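Local coordinates for protein putative alcohol dehydrogenase (PDB 4J6F) that probably acts as a zinc-binding, NAD(P)-dependent alcohol dehydrogenase of the medium-chain dehydrogenase/reductase family, at residues P55-A60 and Y165-A170; R133-F138 and A334-L339. One frame throughout, in Å; residues are numbered along the deposited sequence.

Contact 1 of 2, residues P55-A60 and Y165-A170; sequences PVPAPA and YMALPA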
loop_
_atom_site.group_PDB
_atom_site.type_symbol
_atom_site.label_atom_id
_atom_site.label_comp_id
_atom_site.label_asym_id
_atom_site.label_seq_id
_atom_site.Cartn_x
_atom_site.Cartn_y
_atom_site.Cartn_z
ATOM N N PRO A 55 -10.354 -18.671 39.215
ATOM C CA PRO A 55 -11.760 -19.052 39.040
ATOM C C PRO A 55 -12.014 -19.632 37.650
ATOM O O PRO A 55 -11.538 -19.076 36.655
ATOM C CB PRO A 55 -12.523 -17.726 39.219
ATOM C CG PRO A 55 -11.585 -16.814 39.931
ATOM C CD PRO A 55 -10.202 -17.230 39.511
ATOM N N VAL A 56 -12.727 -20.759 37.597
ATOM C CA VAL A 56 -13.173 -21.338 36.337
ATOM C C VAL A 56 -14.320 -20.460 35.875
ATOM O O VAL A 56 -15.235 -20.197 36.648
ATOM C CB VAL A 56 -13.647 -22.801 36.508
ATOM C CG1 VAL A 56 -14.424 -23.283 35.283
ATOM C CG2 VAL A 56 -12.462 -23.716 36.780
ATOM N N PRO A 57 -14.266 -19.973 34.623
ATOM C CA PRO A 57 -15.343 -19.072 34.195
ATOM C C PRO A 57 -16.656 -19.820 34.017
ATOM O O PRO A 57 -16.656 -21.034 33.804
ATOM C CB PRO A 57 -14.836 -18.508 32.865
ATOM C CG PRO A 57 -13.816 -19.483 32.389
ATOM C CD PRO A 57 -13.222 -20.143 33.596
ATOM N N ALA A 58 -17.761 -19.096 34.146
ATOM C CA ALA A 58 -19.090 -19.666 33.948
ATOM C C ALA A 58 -19.616 -19.181 32.604
ATOM O O ALA A 58 -19.711 -17.969 32.389
ATOM C CB ALA A 58 -20.028 -19.239 35.069
ATOM N N PRO A 59 -19.958 -20.116 31.691
ATOM C CA PRO A 59 -20.463 -19.692 30.381
ATOM C C PRO A 59 -21.701 -18.804 30.519
ATOM O O PRO A 59 -22.702 -19.209 31.127
ATOM C CB PRO A 59 -20.799 -21.011 29.680
ATOM C CG PRO A 59 -20.970 -21.998 30.791
ATOM C CD PRO A 59 -19.978 -21.581 31.836
ATOM N N ALA A 60 -21.594 -17.586 29.989
ATOM C CA ALA A 60 -22.694 -16.638 29.953
ATOM C C ALA A 60 -23.649 -17.054 28.832
ATOM O O ALA A 60 -23.442 -18.092 28.180
ATOM C CB ALA A 60 -22.163 -15.232 29.719
ATOM N N TYR A 165 -9.547 -24.412 31.332
ATOM C CA TYR A 165 -10.895 -24.173 30.831
ATOM C C TYR A 165 -11.007 -22.794 30.215
ATOM O O TYR A 165 -10.310 -21.874 30.622
ATOM C CB TYR A 165 -11.919 -24.321 31.958
ATOM C CG TYR A 165 -11.943 -25.701 32.548
ATOM C CD1 TYR A 165 -12.682 -26.718 31.946
ATOM C CD2 TYR A 165 -11.208 -26.004 33.694
ATOM C CE1 TYR A 165 -12.694 -27.998 32.467
ATOM C CE2 TYR A 165 -11.218 -27.287 34.223
ATOM C CZ TYR A 165 -11.962 -28.273 33.599
ATOM O OH TYR A 165 -11.989 -29.542 34.112
HETATM N N MSE A 166 -11.886 -22.642 29.235
HETATM C CA MSE A 166 -12.052 -21.351 28.582
HETATM C C MSE A 166 -13.489 -21.147 28.212
HETATM O O MSE A 166 -14.154 -22.072 27.712
HETATM C CB MSE A 166 -11.168 -21.317 27.340
HETATM C CG MSE A 166 -11.076 -19.934 26.714
HETATM SE SE MSE A 166 -10.197 -20.142 24.965
HETATM C CE MSE A 166 -10.874 -18.493 24.137
ATOM N N ALA A 167 -13.979 -19.935 28.471
ATOM C CA ALA A 167 -15.306 -19.508 28.018
ATOM C C ALA A 167 -15.175 -18.845 26.652
ATOM O O ALA A 167 -14.165 -18.202 26.381
ATOM C CB ALA A 167 -15.908 -18.534 29.017
ATOM N N LEU A 168 -16.176 -19.006 25.791
ATOM C CA LEU A 168 -16.189 -18.339 24.479
ATOM C C LEU A 168 -17.549 -18.468 23.830
ATOM O O LEU A 168 -18.274 -19.406 24.132
ATOM C CB LEU A 168 -15.138 -18.933 23.543
ATOM C CG LEU A 168 -15.325 -20.387 23.143
ATOM C CD1 LEU A 168 -15.002 -20.570 21.671
ATOM C CD2 LEU A 168 -14.463 -21.278 24.010
ATOM N N PRO A 169 -17.900 -17.546 22.914
ATOM C CA PRO A 169 -19.207 -17.630 22.256
ATOM C C PRO A 169 -19.354 -18.924 21.470
ATOM O O PRO A 169 -18.397 -19.359 20.817
ATOM C CB PRO A 169 -19.184 -16.461 21.269
ATOM C CG PRO A 169 -18.087 -15.567 21.717
ATOM C CD PRO A 169 -17.079 -16.455 22.365
ATOM N N ALA A 170 -20.546 -19.515 21.519
ATOM C CA ALA A 170 -20.853 -20.726 20.762
ATOM C C ALA A 170 -20.424 -20.681 19.295
ATOM O O ALA A 170 -19.770 -21.614 18.834
ATOM C CB ALA A 170 -22.327 -21.076 20.881
#
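The pyrrolidine ring of Pro-57 lies over the methyl of Ala-167, with Pro-57 CB 4.0 Å from Ala-167 CB. This apolar contact presses a proline-rich loop against a strand of the GroES-like fold of medium-chain dehydrogenases. The loop joins strand 53-55 to strand 63-72, and strand 165-169 pairs antiparallel with 63-72, so the chain packs on this neighbouring strand just before entering the sheet beside it. Tyr-165 and Ala-167, two residues apart, both direct CB toward the loop, whereas Met-166 and Leu-168 face away from it.

The second point of touch is between Val-56 and Tyr-165, their CA atoms 6.6 Å apart. One branch of the valine makes it: Val-56 CG2 lies 4.0 Å from Tyr-165 CD2 and meets the ring obliquely. With chi1 at -62°, the tyrosine CG is anti to its own carbonyl carbon, which carries the ring out beside Val-56; chi2 of -83° then turns CD2 to that methyl.

No hydrogen bond spans the segments, which bury 201 Å² between them. Backbone bonding is supplied by other neighbours, Lys-32 for Val-56 and Ile-66 for Met-166, while Met-34 touches Val-56, Pro-57 and Tyr-165 alike. The proline also reaches the strand's main chain, its CG standing 3.9 Å from Ala-167 N.

Contact 2 of 2, residues R133-F138 and A334-L339; sequences RVMVDF and ADFRRL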
loop_
_atom_site.group_PDB
_atom_site.type_symbol
_atom_site.label_atom_id
_atom_site.label_comp_id
_atom_site.label_asym_id
_atom_site.label_seq_id
_atom_site.Cartn_x
_atom_site.Cartn_y
_atom_site.Cartn_z
ATOM N N ARG A 133 -15.508 -31.837 20.122
ATOM C CA ARG A 133 -14.125 -31.402 20.009
ATOM C C ARG A 133 -14.121 -30.165 19.112
ATOM O O ARG A 133 -14.478 -30.233 17.926
ATOM C CB ARG A 133 -13.266 -32.533 19.434
ATOM C CG ARG A 133 -11.762 -32.351 19.584
ATOM C CD ARG A 133 -11.142 -31.573 18.417
ATOM N NE ARG A 133 -11.385 -32.156 17.083
ATOM C CZ ARG A 133 -10.518 -32.913 16.404
ATOM N NH1 ARG A 133 -10.852 -33.374 15.201
ATOM N NH2 ARG A 133 -9.321 -33.202 16.912
ATOM N N VAL A 134 -13.745 -29.028 19.687
ATOM C CA VAL A 134 -13.775 -27.769 18.954
ATOM C C VAL A 134 -12.426 -27.069 18.796
ATOM O O VAL A 134 -11.566 -27.095 19.685
ATOM C CB VAL A 134 -14.795 -26.771 19.534
ATOM C CG1 VAL A 134 -16.202 -27.334 19.419
ATOM C CG2 VAL A 134 -14.453 -26.395 20.971
HETATM N N MSE A 135 -12.268 -26.454 17.632
HETATM C CA MSE A 135 -11.209 -25.508 17.377
HETATM C C MSE A 135 -11.806 -24.146 17.554
HETATM O O MSE A 135 -12.795 -23.814 16.900
HETATM C CB MSE A 135 -10.803 -25.692 15.934
HETATM C CG MSE A 135 -9.527 -24.927 15.631
HETATM SE SE MSE A 135 -9.329 -24.930 13.678
HETATM C CE MSE A 135 -8.943 -23.016 13.433
ATOM N N VAL A 136 -11.222 -23.358 18.454
ATOM C CA VAL A 136 -11.675 -21.998 18.729
ATOM C C VAL A 136 -11.251 -21.017 17.635
ATOM O O VAL A 136 -10.078 -20.974 17.250
ATOM C CB VAL A 136 -11.093 -21.501 20.061
ATOM C CG1 VAL A 136 -11.337 -20.012 20.242
ATOM C CG2 VAL A 136 -11.685 -22.283 21.217
ATOM N N ASP A 137 -12.197 -20.225 17.139
ATOM C CA ASP A 137 -11.852 -19.058 16.337
ATOM C C ASP A 137 -11.564 -17.933 17.324
ATOM O O ASP A 137 -12.464 -17.460 18.009
ATOM C CB ASP A 137 -13.000 -18.674 15.407
ATOM C CG ASP A 137 -12.777 -17.337 14.712
ATOM O OD1 ASP A 137 -11.726 -16.686 14.929
ATOM O OD2 ASP A 137 -13.666 -16.934 13.937
ATOM N N PHE A 138 -10.313 -17.507 17.401
ATOM C CA PHE A 138 -9.907 -16.535 18.412
ATOM C C PHE A 138 -10.487 -15.119 18.201
ATOM O O PHE A 138 -10.377 -14.272 19.091
ATOM C CB PHE A 138 -8.364 -16.521 18.574
ATOM C CG PHE A 138 -7.622 -15.751 17.503
ATOM C CD1 PHE A 138 -7.854 -15.981 16.141
ATOM C CD2 PHE A 138 -6.669 -14.800 17.855
ATOM C CE1 PHE A 138 -7.157 -15.279 15.163
ATOM C CE2 PHE A 138 -5.962 -14.089 16.876
ATOM C CZ PHE A 138 -6.202 -14.336 15.527
ATOM N N ALA A 334 -15.222 -15.008 6.502
ATOM C CA ALA A 334 -15.132 -15.805 5.275
ATOM C C ALA A 334 -13.757 -16.420 5.187
ATOM O O ALA A 334 -13.622 -17.579 4.801
ATOM C CB ALA A 334 -15.419 -14.964 4.041
ATOM N N ASP A 335 -12.743 -15.641 5.563
ATOM C CA ASP A 335 -11.378 -16.134 5.607
ATOM C C ASP A 335 -11.299 -17.337 6.539
ATOM O O ASP A 335 -10.731 -18.363 6.175
ATOM C CB ASP A 335 -10.405 -15.024 6.016
ATOM C CG ASP A 335 -10.384 -13.869 5.017
ATOM O OD1 ASP A 335 -10.515 -14.133 3.804
ATOM O OD2 ASP A 335 -10.250 -12.693 5.431
ATOM N N PHE A 336 -11.914 -17.233 7.714
ATOM C CA PHE A 336 -11.900 -18.338 8.663
ATOM C C PHE A 336 -12.593 -19.588 8.119
ATOM O O PHE A 336 -12.120 -20.709 8.331
ATOM C CB PHE A 336 -12.513 -17.942 10.001
ATOM C CG PHE A 336 -12.360 -19.003 11.055
ATOM C CD1 PHE A 336 -11.184 -19.102 11.796
ATOM C CD2 PHE A 336 -13.375 -19.926 11.291
ATOM C CE1 PHE A 336 -11.031 -20.084 12.760
ATOM C CE2 PHE A 336 -13.224 -20.911 12.255
ATOM C CZ PHE A 336 -12.051 -20.995 12.985
ATOM N N ARG A 337 -13.715 -19.404 7.428
ATOM C CA ARG A 337 -14.443 -20.536 6.872
ATOM C C ARG A 337 -13.561 -21.280 5.875
ATOM O O ARG A 337 -13.457 -22.512 5.919
ATOM C CB ARG A 337 -15.751 -20.083 6.245
ATOM C CG ARG A 337 -16.927 -20.113 7.208
ATOM C CD ARG A 337 -18.205 -19.657 6.505
ATOM N NE ARG A 337 -18.586 -18.286 6.862
ATOM C CZ ARG A 337 -18.567 -17.242 6.034
ATOM N NH1 ARG A 337 -18.192 -17.389 4.768
ATOM N NH2 ARG A 337 -18.938 -16.044 6.468
ATOM N N ARG A 338 -12.895 -20.510 5.016
ATOM C CA ARG A 338 -11.996 -21.051 4.010
ATOM C C ARG A 338 -10.884 -21.825 4.683
ATOM O O ARG A 338 -10.468 -22.874 4.195
ATOM C CB ARG A 338 -11.403 -19.935 3.152
ATOM C CG ARG A 338 -10.568 -20.432 1.978
ATOM C CD ARG A 338 -10.607 -19.441 0.825
ATOM N NE ARG A 338 -10.042 -18.147 1.213
ATOM C CZ ARG A 338 -10.738 -17.035 1.460
ATOM N NH1 ARG A 338 -12.061 -17.005 1.353
ATOM N NH2 ARG A 338 -10.096 -15.938 1.827
ATOM N N LEU A 339 -10.404 -21.312 5.808
ATOM C CA LEU A 339 -9.353 -21.993 6.547
ATOM C C LEU A 339 -9.858 -23.339 7.063
ATOM O O LEU A 339 -9.219 -24.372 6.837
ATOM C CB LEU A 339 -8.838 -21.113 7.681
ATOM C CG LEU A 339 -7.899 -21.718 8.709
ATOM C CD1 LEU A 339 -6.691 -22.302 7.998
ATOM C CD2 LEU A 339 -7.492 -20.638 9.693
#
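Asp-137 and Phe-336 both carry CG anti to the backbone N (chi1 171° and -173°), which extends each side chain toward the other segment; they run antiparallel alongside each other, the aspartate lying over the phenyl. The contact sets strand 133-140 of the GroES-like domain against helix 333-344, which follows the last strand of the six-stranded parallel, Rossmann-type sheet. Its 193 Å² gathers round one phenyl ring.

Asp-137 CB sits over a face of that ring, 3.7 Å from the Phe-336 centroid, in a CH-pi contact. Beyond it the carboxylate stacks on the ring, the two planes only 10° apart, and Asp-137 OD2 comes 3.8 Å from Phe-336 CG. The polar bonds of this carboxylate go to other partners: OD1 accepts from Ser-139 N, and OD2 bonds Tyr-141 OH and a glycerol that probably came from the crystallisation liquor.

Met-135, present as selenomethionine, approaches from the direction opposite to the phenylalanine. Its chain runs extended until chi3, where a bend brings the terminal methyl obliquely to the ring. His-174, on the strand paired with 133-140, also meets the phenyl group. With alanine in place of Phe-336 the ring is gone, and the strand would probably face a gap, the Met-135 methyl and the Asp-137 carboxylate losing the surface they rest on. Met-135 CE is 3.7 Å from both Phe-336 CE1 and Phe-336 CZ.

Contacts 1 and 2 have centres about 18 Å apart and reach the same mixed sheet, in which pairing runs from strand 165-169 through 63-72 and 113-121 to 133-140. Two packing pairs also join them directly: Leu-168 CD1 lies 3.8 Å from Val-136 CG2, and Met-166 CE 4.2 Å from Val-136 CG1. All three point CB away from their partner segment within their own contact. Contact 1 is peripheral, about 22 Å between its centre and that of the chain; contact 2 is buried, at about 12 Å. At contact 2 a glycerol lies about 3 Å from the side chain of Asp-137 at nearest atoms and may mark a pocket.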